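Local coordinates for protein computational Design of Enzyme (Synthetic construct, PDB 3TP4) that is a computationally designed enzyme, probably built on a glycosyl hydrolase family 26 scaffold and intended to carry an activated serine-containing catalytic triad, at residues Pro190-Glu195 / Ser379-Ala384; Asp246-Thr251 / Phe280-Val285; Trp299-Leu304 / Leu340-Ala345; Val375-Pro380 / Val460-Ala465. All blocks are in the same frame, centred on the assembly; numbering follows the deposited sequence.

Contact 1 of 4, residues Pro190-Glu195 / Ser379-Ala384; sequences PGEYQE and SPADGA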
loop_
_atom_site.group_PDB
_atom_site.type_symbol
_atom_site.label_atom_id
_atom_site.label_comp_id
_atom_site.label_asym_id
_atom_site.label_seq_id
_atom_site.Cartn_x
_atom_site.Cartn_y
_atom_site.Cartn_z
ATOM N N PRO A 190 9.330 14.216 0.594
ATOM C CA PRO A 190 7.956 13.697 0.604
ATOM C C PRO A 190 7.180 14.077 -0.652
ATOM O O PRO A 190 6.308 13.322 -1.076
ATOM C CB PRO A 190 7.339 14.345 1.844
ATOM C CG PRO A 190 8.205 15.528 2.152
ATOM C CD PRO A 190 9.587 15.144 1.706
ATOM N N GLY A 191 7.509 15.215 -1.245
ATOM C CA GLY A 191 6.863 15.642 -2.479
ATOM C C GLY A 191 7.133 14.663 -3.608
ATOM O O GLY A 191 6.266 14.385 -4.430
ATOM N N GLU A 192 8.347 14.123 -3.647
ATOM C CA GLU A 192 8.712 13.179 -4.686
ATOM C C GLU A 192 8.051 11.826 -4.414
ATOM O O GLU A 192 7.623 11.133 -5.342
ATOM C CB GLU A 192 10.236 13.040 -4.781
ATOM C CG GLU A 192 10.958 14.283 -5.328
ATOM C CD GLU A 192 12.457 14.030 -5.514
ATOM O OE1 GLU A 192 13.203 14.049 -4.510
ATOM O OE2 GLU A 192 12.884 13.798 -6.656
ATOM N N TYR A 193 7.961 11.445 -3.143
ATOM C CA TYR A 193 7.213 10.236 -2.822
ATOM C C TYR A 193 5.749 10.369 -3.274
ATOM O O TYR A 193 5.170 9.440 -3.845
ATOM C CB TYR A 193 7.253 9.897 -1.334
ATOM C CG TYR A 193 6.451 8.640 -1.053
ATOM C CD1 TYR A 193 6.992 7.392 -1.289
ATOM C CD2 TYR A 193 5.139 8.711 -0.611
ATOM C CE1 TYR A 193 6.272 6.243 -1.065
ATOM C CE2 TYR A 193 4.400 7.564 -0.390
ATOM C CZ TYR A 193 4.977 6.336 -0.610
ATOM O OH TYR A 193 4.260 5.195 -0.408
ATOM N N GLN A 194 5.158 11.524 -2.994
ATOM C CA GLN A 194 3.762 11.756 -3.337
ATOM C C GLN A 194 3.547 11.673 -4.848
ATOM O O GLN A 194 2.561 11.102 -5.304
ATOM C CB GLN A 194 3.288 13.106 -2.786
ATOM C CG GLN A 194 3.154 13.130 -1.268
ATOM C CD GLN A 194 3.046 14.536 -0.708
ATOM O OE1 GLN A 194 3.533 15.499 -1.308
ATOM N NE2 GLN A 194 2.406 14.662 0.452
ATOM N N GLU A 195 4.463 12.232 -5.636
ATOM C CA GLU A 195 4.286 12.157 -7.080
ATOM C C GLU A 195 4.493 10.736 -7.584
ATOM O O GLU A 195 3.834 10.320 -8.535
ATOM C CB GLU A 195 5.185 13.150 -7.832
ATOM C CG GLU A 195 4.848 14.602 -7.526
ATOM C CD GLU A 195 3.364 14.924 -7.730
ATOM O OE1 GLU A 195 2.742 14.395 -8.679
ATOM O OE2 GLU A 195 2.825 15.713 -6.936
ATOM N N SER A 379 5.916 17.027 -12.283
ATOM C CA SER A 379 7.285 17.521 -12.376
ATOM C C SER A 379 7.303 19.006 -12.681
ATOM O O SER A 379 6.572 19.485 -13.557
ATOM C CB SER A 379 8.095 16.725 -13.414
ATOM O OG SER A 379 7.601 16.927 -14.720
ATOM N N PRO A 380 8.131 19.758 -11.942
ATOM C CA PRO A 380 8.994 19.244 -10.875
ATOM C C PRO A 380 8.201 19.003 -9.587
ATOM O O PRO A 380 7.374 19.832 -9.219
ATOM C CB PRO A 380 10.003 20.382 -10.674
ATOM C CG PRO A 380 9.270 21.601 -11.070
ATOM C CD PRO A 380 8.338 21.198 -12.178
ATOM N N ALA A 381 8.464 17.888 -8.917
ATOM C CA ALA A 381 7.734 17.525 -7.702
ATOM C C ALA A 381 7.988 18.540 -6.584
ATOM O O ALA A 381 9.024 19.196 -6.565
ATOM C CB ALA A 381 8.136 16.147 -7.256
ATOM N N ASP A 382 7.051 18.647 -5.647
ATOM C CA ASP A 382 7.192 19.577 -4.534
ATOM C C ASP A 382 8.469 19.253 -3.759
ATOM O O ASP A 382 8.715 18.107 -3.404
ATOM C CB ASP A 382 5.964 19.524 -3.614
ATOM C CG ASP A 382 5.956 20.653 -2.568
ATOM O OD1 ASP A 382 5.615 20.398 -1.396
ATOM O OD2 ASP A 382 6.277 21.801 -2.924
ATOM N N GLY A 383 9.287 20.268 -3.515
ATOM C CA GLY A 383 10.500 20.093 -2.738
ATOM C C GLY A 383 11.668 19.545 -3.538
ATOM O O GLY A 383 12.752 19.343 -2.996
ATOM N N ALA A 384 11.453 19.297 -4.827
ATOM C CA ALA A 384 12.517 18.764 -5.680
ATOM C C ALA A 384 13.500 19.862 -6.105
ATOM O O ALA A 384 13.265 21.040 -5.855
ATOM C CB ALA A 384 11.923 18.091 -6.904
HETATM O O HOH W 1 10.051 16.581 -1.616
HETATM O O HOH W 2 4.870 17.479 0.183
HETATM O O HOH W 3 4.470 17.321 -5.605
#

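Contact 2 of 4, residues Asp246-Thr251 / Phe280-Val285; sequences DTYDST and FTRFGV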
loop_
_atom_site.group_PDB
_atom_site.type_symbol
_atom_site.label_atom_id
_atom_site.label_comp_id
_atom_site.label_asym_id
_atom_site.label_seq_id
_atom_site.Cartn_x
_atom_site.Cartn_y
_atom_site.Cartn_z
ATOM N N ASP A 246 2.791 0.184 10.496
ATOM C CA ASP A 246 3.701 -0.957 10.566
ATOM C C ASP A 246 4.533 -0.872 11.840
ATOM O O ASP A 246 5.316 0.062 12.012
ATOM C CB ASP A 246 4.630 -0.967 9.348
ATOM C CG ASP A 246 3.868 -0.895 8.035
ATOM O OD1 ASP A 246 2.884 -1.642 7.862
ATOM O OD2 ASP A 246 4.241 -0.074 7.179
ATOM N N THR A 247 4.364 -1.848 12.726
ATOM C CA THR A 247 5.046 -1.823 14.009
ATOM C C THR A 247 5.430 -3.220 14.466
ATOM O O THR A 247 4.561 -4.069 14.701
ATOM C CB THR A 247 4.158 -1.195 15.099
ATOM O OG1 THR A 247 3.835 0.146 14.727
ATOM C CG2 THR A 247 4.889 -1.175 16.428
ATOM N N TYR A 248 6.734 -3.456 14.579
ATOM C CA TYR A 248 7.244 -4.689 15.159
ATOM C C TYR A 248 7.854 -4.354 16.515
ATOM O O TYR A 248 8.385 -3.266 16.701
ATOM C CB TYR A 248 8.284 -5.338 14.246
ATOM C CG TYR A 248 7.696 -6.159 13.118
ATOM C CD1 TYR A 248 6.475 -5.829 12.545
ATOM C CD2 TYR A 248 8.356 -7.278 12.637
ATOM C CE1 TYR A 248 5.932 -6.597 11.512
ATOM C CE2 TYR A 248 7.824 -8.042 11.607
ATOM C CZ TYR A 248 6.611 -7.696 11.048
ATOM O OH TYR A 248 6.081 -8.468 10.031
ATOM N N ASP A 249 7.749 -5.276 17.466
ATOM C CA ASP A 249 8.312 -5.072 18.800
ATOM C C ASP A 249 8.703 -6.417 19.384
ATOM O O ASP A 249 8.067 -7.436 19.087
ATOM C CB ASP A 249 7.307 -4.360 19.720
ATOM C CG ASP A 249 7.583 -4.609 21.215
ATOM O OD1 ASP A 249 8.338 -3.829 21.843
ATOM O OD2 ASP A 249 7.023 -5.581 21.768
ATOM N N SER A 250 9.763 -6.433 20.187
ATOM C CA SER A 250 10.162 -7.655 20.881
ATOM C C SER A 250 10.209 -7.492 22.405
ATOM O O SER A 250 10.608 -8.420 23.110
ATOM C CB SER A 250 11.507 -8.180 20.353
ATOM O OG SER A 250 12.550 -7.281 20.674
ATOM N N THR A 251 9.799 -6.329 22.913
ATOM C CA THR A 251 9.777 -6.097 24.363
ATOM C C THR A 251 8.469 -6.520 25.031
ATOM O O THR A 251 8.475 -7.022 26.156
ATOM C CB THR A 251 10.036 -4.623 24.740
ATOM O OG1 THR A 251 8.871 -3.834 24.455
ATOM C CG2 THR A 251 11.237 -4.063 23.982
ATOM N N PHE A 280 -4.121 -2.211 10.620
ATOM C CA PHE A 280 -2.804 -2.411 11.235
ATOM C C PHE A 280 -1.962 -3.230 10.237
ATOM O O PHE A 280 -1.728 -4.425 10.425
ATOM C CB PHE A 280 -2.992 -3.156 12.570
ATOM C CG PHE A 280 -1.752 -3.226 13.448
ATOM C CD1 PHE A 280 -0.530 -2.702 13.031
ATOM C CD2 PHE A 280 -1.821 -3.852 14.694
ATOM C CE1 PHE A 280 0.616 -2.797 13.855
ATOM C CE2 PHE A 280 -0.695 -3.956 15.520
ATOM C CZ PHE A 280 0.522 -3.430 15.110
ATOM N N THR A 281 -1.521 -2.579 9.163
ATOM C CA THR A 281 -1.006 -3.297 7.994
ATOM C C THR A 281 0.102 -4.289 8.300
ATOM O O THR A 281 0.151 -5.364 7.709
ATOM C CB THR A 281 -0.573 -2.335 6.848
ATOM O OG1 THR A 281 0.143 -1.211 7.388
ATOM C CG2 THR A 281 -1.805 -1.852 6.088
ATOM N N ARG A 282 0.996 -3.941 9.212
ATOM C CA ARG A 282 2.054 -4.867 9.576
ATOM C C ARG A 282 2.301 -4.897 11.069
ATOM O O ARG A 282 2.468 -3.850 11.709
ATOM C CB ARG A 282 3.348 -4.513 8.839
ATOM C CG ARG A 282 3.272 -4.699 7.345
ATOM C CD ARG A 282 4.633 -4.423 6.713
ATOM N NE ARG A 282 5.531 -5.576 6.820
ATOM C CZ ARG A 282 6.743 -5.620 6.268
ATOM N NH1 ARG A 282 7.202 -4.574 5.585
ATOM N NH2 ARG A 282 7.494 -6.703 6.392
ATOM N N PHE A 283 2.318 -6.105 11.620
ATOM C CA PHE A 283 2.618 -6.298 13.028
ATOM C C PHE A 283 3.423 -7.575 13.200
ATOM O O PHE A 283 3.332 -8.490 12.379
ATOM C CB PHE A 283 1.329 -6.361 13.860
ATOM C CG PHE A 283 0.745 -7.752 14.001
ATOM C CD1 PHE A 283 0.031 -8.334 12.960
ATOM C CD2 PHE A 283 0.897 -8.465 15.179
ATOM C CE1 PHE A 283 -0.532 -9.598 13.100
ATOM C CE2 PHE A 283 0.352 -9.739 15.323
ATOM C CZ PHE A 283 -0.366 -10.308 14.282
ATOM N N GLY A 284 4.195 -7.655 14.280
ATOM C CA GLY A 284 4.929 -8.880 14.566
ATOM C C GLY A 284 5.994 -8.696 15.635
ATOM O O GLY A 284 6.269 -7.574 16.057
ATOM N N VAL A 285 6.574 -9.802 16.090
ATOM C CA VAL A 285 7.712 -9.746 17.004
ATOM C C VAL A 285 8.969 -9.358 16.216
ATOM O O VAL A 285 9.281 -9.981 15.205
ATOM C CB VAL A 285 7.952 -11.106 17.682
ATOM C CG1 VAL A 285 9.237 -11.075 18.505
ATOM C CG2 VAL A 285 6.751 -11.491 18.565
HETATM O O HOH W 4 6.328 -1.981 5.483
HETATM O O HOH W 5 4.039 -7.955 8.538
HETATM O O HOH W 6 8.306 -9.065 8.187
#

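Contact 3 of 4, residues Trp299-Leu304 / Leu340-Ala345; sequences WFTKVL and LEDFQA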
loop_
_atom_site.group_PDB
_atom_site.type_symbol
_atom_site.label_atom_id
_atom_site.label_comp_id
_atom_site.label_asym_id
_atom_site.label_seq_id
_atom_site.Cartn_x
_atom_site.Cartn_y
_atom_site.Cartn_z
ATOM N N TRP A 299 3.043 -12.354 24.016
ATOM C CA TRP A 299 3.113 -11.136 23.219
ATOM C C TRP A 299 1.855 -10.959 22.359
ATOM O O TRP A 299 1.274 -9.886 22.329
ATOM C CB TRP A 299 4.363 -11.155 22.347
ATOM C CG TRP A 299 4.588 -9.868 21.623
ATOM C CD1 TRP A 299 5.301 -8.785 22.070
ATOM C CD2 TRP A 299 4.091 -9.519 20.331
ATOM N NE1 TRP A 299 5.282 -7.785 21.123
ATOM C CE2 TRP A 299 4.552 -8.214 20.043
ATOM C CE3 TRP A 299 3.315 -10.189 19.376
ATOM C CZ2 TRP A 299 4.249 -7.560 18.850
ATOM C CZ3 TRP A 299 3.011 -9.529 18.180
ATOM C CH2 TRP A 299 3.482 -8.232 17.934
ATOM N N PHE A 300 1.417 -12.025 21.688
ATOM C CA PHE A 300 0.237 -11.928 20.825
ATOM C C PHE A 300 -1.042 -11.559 21.583
ATOM O O PHE A 300 -1.753 -10.635 21.199
ATOM C CB PHE A 300 0.034 -13.210 20.017
ATOM C CG PHE A 300 1.127 -13.476 19.012
ATOM C CD1 PHE A 300 1.177 -12.762 17.814
ATOM C CD2 PHE A 300 2.093 -14.435 19.262
ATOM C CE1 PHE A 300 2.174 -13.006 16.879
ATOM C CE2 PHE A 300 3.095 -14.696 18.331
ATOM C CZ PHE A 300 3.147 -13.974 17.140
ATOM N N THR A 301 -1.349 -12.281 22.653
ATOM C CA THR A 301 -2.554 -11.961 23.419
ATOM C C THR A 301 -2.454 -10.622 24.149
ATOM O O THR A 301 -3.455 -9.957 24.352
ATOM C CB THR A 301 -2.923 -13.069 24.420
ATOM O OG1 THR A 301 -1.818 -13.303 25.297
ATOM C CG2 THR A 301 -3.292 -14.365 23.677
ATOM N N LYS A 302 -1.251 -10.230 24.549
ATOM C CA LYS A 302 -1.074 -8.907 25.147
ATOM C C LYS A 302 -1.339 -7.785 24.135
ATOM O O LYS A 302 -2.009 -6.786 24.451
ATOM C CB LYS A 302 0.328 -8.767 25.741
ATOM C CG LYS A 302 0.531 -9.572 27.004
ATOM C CD LYS A 302 1.987 -9.548 27.445
ATOM C CE LYS A 302 2.467 -8.125 27.677
ATOM N NZ LYS A 302 3.763 -8.097 28.416
ATOM N N VAL A 303 -0.815 -7.946 22.923
ATOM C CA VAL A 303 -1.072 -6.974 21.859
ATOM C C VAL A 303 -2.566 -6.888 21.559
ATOM O O VAL A 303 -3.147 -5.810 21.567
ATOM C CB VAL A 303 -0.292 -7.319 20.569
ATOM C CG1 VAL A 303 -0.908 -6.597 19.369
ATOM C CG2 VAL A 303 1.173 -6.929 20.729
ATOM N N LEU A 304 -3.186 -8.044 21.330
ATOM C CA LEU A 304 -4.617 -8.097 21.057
ATOM C C LEU A 304 -5.459 -7.497 22.190
ATOM O O LEU A 304 -6.420 -6.784 21.929
ATOM C CB LEU A 304 -5.061 -9.540 20.781
ATOM C CG LEU A 304 -6.536 -9.706 20.414
ATOM C CD1 LEU A 304 -6.757 -9.013 19.095
ATOM C CD2 LEU A 304 -6.988 -11.204 20.336
ATOM N N LEU A 340 4.075 -20.566 20.677
ATOM C CA LEU A 340 3.032 -21.305 19.970
ATOM C C LEU A 340 1.684 -21.264 20.696
ATOM O O LEU A 340 0.666 -20.909 20.110
ATOM C CB LEU A 340 3.443 -22.755 19.735
ATOM C CG LEU A 340 2.300 -23.595 19.157
ATOM C CD1 LEU A 340 2.087 -23.269 17.697
ATOM C CD2 LEU A 340 2.544 -25.076 19.346
ATOM N N GLU A 341 1.679 -21.607 21.977
ATOM C CA GLU A 341 0.432 -21.617 22.740
ATOM C C GLU A 341 -0.241 -20.244 22.755
ATOM O O GLU A 341 -1.459 -20.136 22.603
ATOM C CB GLU A 341 0.667 -22.126 24.173
ATOM C CG GLU A 341 -0.564 -22.050 25.049
ATOM C CD GLU A 341 -0.395 -22.780 26.374
ATOM O OE1 GLU A 341 0.749 -22.843 26.885
ATOM O OE2 GLU A 341 -1.410 -23.297 26.898
ATOM N N ASP A 342 0.547 -19.185 22.917
ATOM C CA ASP A 342 -0.034 -17.860 22.974
ATOM C C ASP A 342 -0.649 -17.483 21.630
ATOM O O ASP A 342 -1.714 -16.869 21.581
ATOM C CB ASP A 342 0.993 -16.807 23.392
ATOM C CG ASP A 342 0.354 -15.449 23.671
ATOM O OD1 ASP A 342 -0.267 -15.285 24.741
ATOM O OD2 ASP A 342 0.487 -14.538 22.832
ATOM N N PHE A 343 0.020 -17.844 20.541
ATOM C CA PHE A 343 -0.522 -17.531 19.227
ATOM C C PHE A 343 -1.831 -18.287 18.996
ATOM O O PHE A 343 -2.797 -17.724 18.484
ATOM C CB PHE A 343 0.481 -17.804 18.095
ATOM C CG PHE A 343 -0.054 -17.439 16.740
ATOM C CD1 PHE A 343 -0.096 -16.118 16.333
ATOM C CD2 PHE A 343 -0.564 -18.413 15.896
ATOM C CE1 PHE A 343 -0.608 -15.773 15.101
ATOM C CE2 PHE A 343 -1.084 -18.074 14.665
ATOM C CZ PHE A 343 -1.105 -16.755 14.268
ATOM N N GLN A 344 -1.870 -19.552 19.391
ATOM C CA GLN A 344 -3.109 -20.322 19.321
ATOM C C GLN A 344 -4.236 -19.622 20.081
ATOM O O GLN A 344 -5.377 -19.614 19.628
ATOM C CB GLN A 344 -2.898 -21.740 19.873
ATOM C CG GLN A 344 -2.112 -22.617 18.911
ATOM C CD GLN A 344 -1.632 -23.902 19.527
ATOM O OE1 GLN A 344 -1.254 -23.950 20.701
ATOM N NE2 GLN A 344 -1.625 -24.962 18.726
ATOM N N ALA A 345 -3.912 -19.038 21.236
ATOM C CA ALA A 345 -4.916 -18.339 22.042
ATOM C C ALA A 345 -5.350 -17.056 21.341
ATOM O O ALA A 345 -6.534 -16.708 21.302
ATOM C CB ALA A 345 -4.361 -18.034 23.443
#

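Contact 4 of 4, residues Val375-Pro380 / Val460-Ala465; sequences VHIASP and VTNEVA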
loop_
_atom_site.group_PDB
_atom_site.type_symbol
_atom_site.label_atom_id
_atom_site.label_comp_id
_atom_site.label_asym_id
_atom_site.label_seq_id
_atom_site.Cartn_x
_atom_site.Cartn_y
_atom_site.Cartn_z
ATOM N N VAL A 375 -5.755 18.179 -9.058
ATOM C CA VAL A 375 -4.648 18.684 -9.854
ATOM C C VAL A 375 -3.354 18.530 -9.059
ATOM O O VAL A 375 -3.294 18.832 -7.864
ATOM C CB VAL A 375 -4.867 20.141 -10.369
ATOM C CG1 VAL A 375 -5.055 21.138 -9.210
ATOM C CG2 VAL A 375 -3.709 20.582 -11.272
ATOM N N HIS A 376 -2.324 18.012 -9.713
ATOM C CA HIS A 376 -1.007 17.990 -9.092
ATOM C C HIS A 376 0.092 18.139 -10.141
ATOM O O HIS A 376 -0.085 17.797 -11.315
ATOM C CB HIS A 376 -0.797 16.731 -8.224
ATOM C CG HIS A 376 -0.922 15.446 -8.974
ATOM N ND1 HIS A 376 0.170 14.687 -9.335
ATOM C CD2 HIS A 376 -2.015 14.767 -9.404
ATOM C CE1 HIS A 376 -0.243 13.602 -9.971
ATOM N NE2 HIS A 376 -1.565 13.626 -10.023
ATOM N N ILE A 377 1.220 18.678 -9.704
ATOM C CA ILE A 377 2.370 18.880 -10.575
ATOM C C ILE A 377 3.315 17.696 -10.437
ATOM O O ILE A 377 4.004 17.565 -9.430
ATOM C CB ILE A 377 3.119 20.189 -10.205
ATOM C CG1 ILE A 377 2.195 21.398 -10.404
ATOM C CG2 ILE A 377 4.393 20.319 -11.044
ATOM C CD1 ILE A 377 2.643 22.701 -9.654
ATOM N N ALA A 378 3.329 16.826 -11.443
ATOM C CA ALA A 378 4.152 15.618 -11.408
ATOM C C ALA A 378 5.627 15.949 -11.560
ATOM O O ALA A 378 6.486 15.213 -11.068
ATOM C CB ALA A 378 3.727 14.646 -12.511
ATOM N N SER A 379 5.916 17.027 -12.283
ATOM C CA SER A 379 7.285 17.521 -12.376
ATOM C C SER A 379 7.303 19.006 -12.681
ATOM O O SER A 379 6.572 19.485 -13.557
ATOM C CB SER A 379 8.095 16.725 -13.414
ATOM O OG SER A 379 7.601 16.927 -14.720
ATOM N N PRO A 380 8.131 19.758 -11.942
ATOM C CA PRO A 380 8.994 19.244 -10.875
ATOM C C PRO A 380 8.201 19.003 -9.587
ATOM O O PRO A 380 7.374 19.832 -9.219
ATOM C CB PRO A 380 10.003 20.382 -10.674
ATOM C CG PRO A 380 9.270 21.601 -11.070
ATOM C CD PRO A 380 8.338 21.198 -12.178
ATOM N N VAL A 460 -2.812 24.315 -7.601
ATOM C CA VAL A 460 -1.887 23.626 -6.727
ATOM C C VAL A 460 -0.557 24.342 -6.879
ATOM O O VAL A 460 -0.255 24.864 -7.959
ATOM C CB VAL A 460 -1.762 22.148 -7.120
ATOM C CG1 VAL A 460 -1.236 22.006 -8.567
ATOM C CG2 VAL A 460 -0.888 21.394 -6.116
ATOM N N THR A 461 0.215 24.393 -5.795
ATOM C CA THR A 461 1.527 25.035 -5.789
ATOM C C THR A 461 2.614 24.078 -5.307
ATOM O O THR A 461 2.486 23.460 -4.247
ATOM C CB THR A 461 1.536 26.290 -4.893
ATOM O OG1 THR A 461 0.597 27.235 -5.400
ATOM C CG2 THR A 461 2.918 26.927 -4.877
ATOM N N ASN A 462 3.666 23.931 -6.108
ATOM C CA ASN A 462 4.861 23.214 -5.686
ATOM C C ASN A 462 5.987 24.202 -5.412
ATOM O O ASN A 462 6.166 25.178 -6.147
ATOM C CB ASN A 462 5.332 22.211 -6.751
ATOM C CG ASN A 462 4.482 20.963 -6.801
ATOM O OD1 ASN A 462 3.432 20.880 -6.154
ATOM N ND2 ASN A 462 4.925 19.983 -7.591
ATOM N N GLU A 463 6.759 23.937 -4.369
ATOM C CA GLU A 463 7.916 24.767 -4.050
ATOM C C GLU A 463 9.190 24.008 -4.398
ATOM O O GLU A 463 9.438 22.929 -3.874
ATOM C CB GLU A 463 7.894 25.159 -2.571
ATOM C CG GLU A 463 8.759 26.360 -2.242
ATOM C CD GLU A 463 8.277 27.105 -1.012
ATOM O OE1 GLU A 463 7.470 26.539 -0.241
ATOM O OE2 GLU A 463 8.702 28.263 -0.822
ATOM N N VAL A 464 9.988 24.552 -5.308
ATOM C CA VAL A 464 11.157 23.821 -5.792
ATOM C C VAL A 464 12.422 24.677 -5.811
ATOM O O VAL A 464 12.363 25.894 -5.704
ATOM C CB VAL A 464 10.922 23.255 -7.213
ATOM C CG1 VAL A 464 9.631 22.429 -7.269
ATOM C CG2 VAL A 464 10.865 24.373 -8.211
ATOM N N ALA A 465 13.573 24.036 -5.953
ATOM C CA ALA A 465 14.825 24.777 -6.023
ATOM C C ALA A 465 15.438 24.614 -7.399
ATOM O O ALA A 465 15.245 23.589 -8.045
ATOM C CB ALA A 465 15.785 24.295 -4.951
HETATM O O HOH W 7 1.772 18.727 -6.846
#

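Contact 1 of 4, residues Pro190-Glu195 / Ser379-Ala384
At G191 the first turn of helix 190-207 meets the loop 379-384, its CA lying 4.5 Å from the CA of D382, where the loop reverses through a type II turn running from A381 to A384. The absence of a side chain at G191 lets the loop carbonyl come right up to the helix backbone: G191 CA makes a CA-H...O contact of 3.2 Å to D382 O, with an angle of 154° at the hydrogen. The amide of the same glycine, in the first turn, reaches that carbonyl through a bridging water, 2.9 Å from G191 N and 2.7 Å from D382 O.

Beside this polar bridge, the methyl of A381 rests on the aliphatic parts of two glutamates. A381 CB is 3.6 Å from E195 CG and 3.9 Å from E192 CG, while A384 CB also comes within 4.2 Å of E192 CG. Beyond CG the two glutamates differ. E192 runs on extended, and its OE1 bonds back to S189 OG. E195 bends at its second torsion (chi2 -52°), and its carboxylate is shared among R198, H376 ND1 and a second water, which lies 2.7 Å from E195 OE2 and accepts a hydrogen bond from D382 N. D382 OD2 itself turns to E463 N.

This water-rich seam joins the barrel domain to the Ig-like domain: helix 190-207, with helix 130-134 also touching E192, supplies one wall, and the turn between strands 374-379 and 385-386, bonded to strand 456-466, supplies the other.

Contact 2 of 4, residues Asp246-Thr251 / Phe280-Val285
Y248 lays the face of its ring over G284, whose CA stands 3.9 Å from the ring centroid and only 7° off the ring normal, a CH-pi contact made possible by the bare glycine backbone. This is the close-packed part of two neighbouring parallel strands. T247 N bonds to R282 O at 2.9 Å and D249 N to G284 O at 3.1 Å, whereas T247 O is buried with nothing better than the CA-H of F283, 3.4 Å from its CA. At the start of the pair, T281 OG1 donates to D246 OD1 (2.8 Å) from above the carboxylate plane; D246 OD2 forms a salt bridge with R171.

The loose side lies beyond the Y248 hydroxyl. There R282, bent at chi3 (81°), meets Y248 OH through water: one molecule sits 2.6 Å from Y248 OH and accepts from R282 NE, and a weaker second bridge reaches NH2. The R282 side chain comes close to, but does not contact, residues whose geometry suggests a Ser-His-Glu triad, possibly the designed site.

The strands are linked by a beta-alpha-beta crossover in the TIM barrel, with T247 and F280 packed against helix 254-274, and F283 and V285 against helix 299-308.

Contact 3 of 4, residues Trp299-Leu304 / Leu340-Ala345
D342 of helix 340-348 spends both carboxylate oxygens on T301, at the beginning of helix 299-308. OD2 accepts from T301 N at 2.9 Å, with an N-H...O angle of 160°, and OD1 from T301 OG1 at 2.6 Å. Both donors come from the syn side, so backbone and hydroxyl grip the group in a two-pronged fashion that should limit its rotation. CG of D342 is anti to the backbone N (chi1 -171°), which carries the carboxylate across to the neighbouring helix. Set against the first turn of that helix, its negative charge is probably favoured by the helix end. The indole W299 NE1 is satisfied elsewhere, by D249 OD2.

Apolar groups flank this polar grip. The edge of the F343 ring points into the face of F300 in a T-shaped stack, centroids 5.0 Å apart and planes at 74°; W299 CE3 lies over the rim of the opposite face of F300. On the outer side T301 CG2 touches A345 CB at 3.8 Å.

The two helices stand side by side on the outside of the barrel: W299 and F300 reach inward to strand 282-285, and F343 packs on F34 and on helix 55-60.

Contact 4 of 4, residues Val375-Pro380 / Val460-Ala465
I377 and N462 interlock between two strands of the Ig-like domain, a beta-sandwich fold consistent with its bacterial Ig family. Strands 375-379 and 460-463 run in roughly the same direction, 30° apart, and meet through side chains rather than through main-chain pairing; each bonds instead to another neighbour, strand 391-398 for the first and strand 446-453 for the second.

N462 carries most of the polar chemistry. Its CB leaves the strand toward segment 375-380 and comes close to I377 CD1. With chi1 at -76°, CG follows on past the isoleucine and lies 3.7 Å from I377 CB, the two side chains sliding by each other in opposite directions. At the tip the amide divides its work. ND2 gives a nearly straight hydrogen bond of 2.9 Å to P380 O, which lies in the amide plane, and a weak, bent one of 3.2 Å to I377 O. OD1 accepts from a water 2.8 Å away, and that water accepts in turn from I377 N at 2.9 Å. One asparagine thus serves I377 O and P380 O directly and I377 N through water, spanning the strand end, where A378 and S379 form a classic beta bulge opposite R394, and the loop that follows, entered by a cis peptide before P380.

Hydrocarbon packs at both ends of this polar patch. V460 CG1 sits 3.9 Å from V375 CG2 and also touches I377 CG1. H376 faces the other way, toward E202 of the barrel domain. Past the asparagine, V464 crosses the proline ring at about a right angle, with V464 CG1 3.9 Å from P380 CG.

How the contacts relate
Contacts 2 and 3 belong to the barrel domain: contact 2 is a parallel strand pair held by main-chain bonds, contact 3 a helix pair of the surrounding layer joined by a carboxylate and stacked rings. They touch through W299, which belongs to contact 3 and packs on the strand pair of contact 2. Contacts 1 and 4, centres about 7 Å apart, share S379 and P380. Contact 4 lies within the Ig-like domain and uses an asparagine amide, whereas contact 1 crosses to the barrel largely through waters and methyl packing. All four are mainly buried, but contact 3 reaches a surface edge at A345, and its centre lies about 47 Å from that of contact 4.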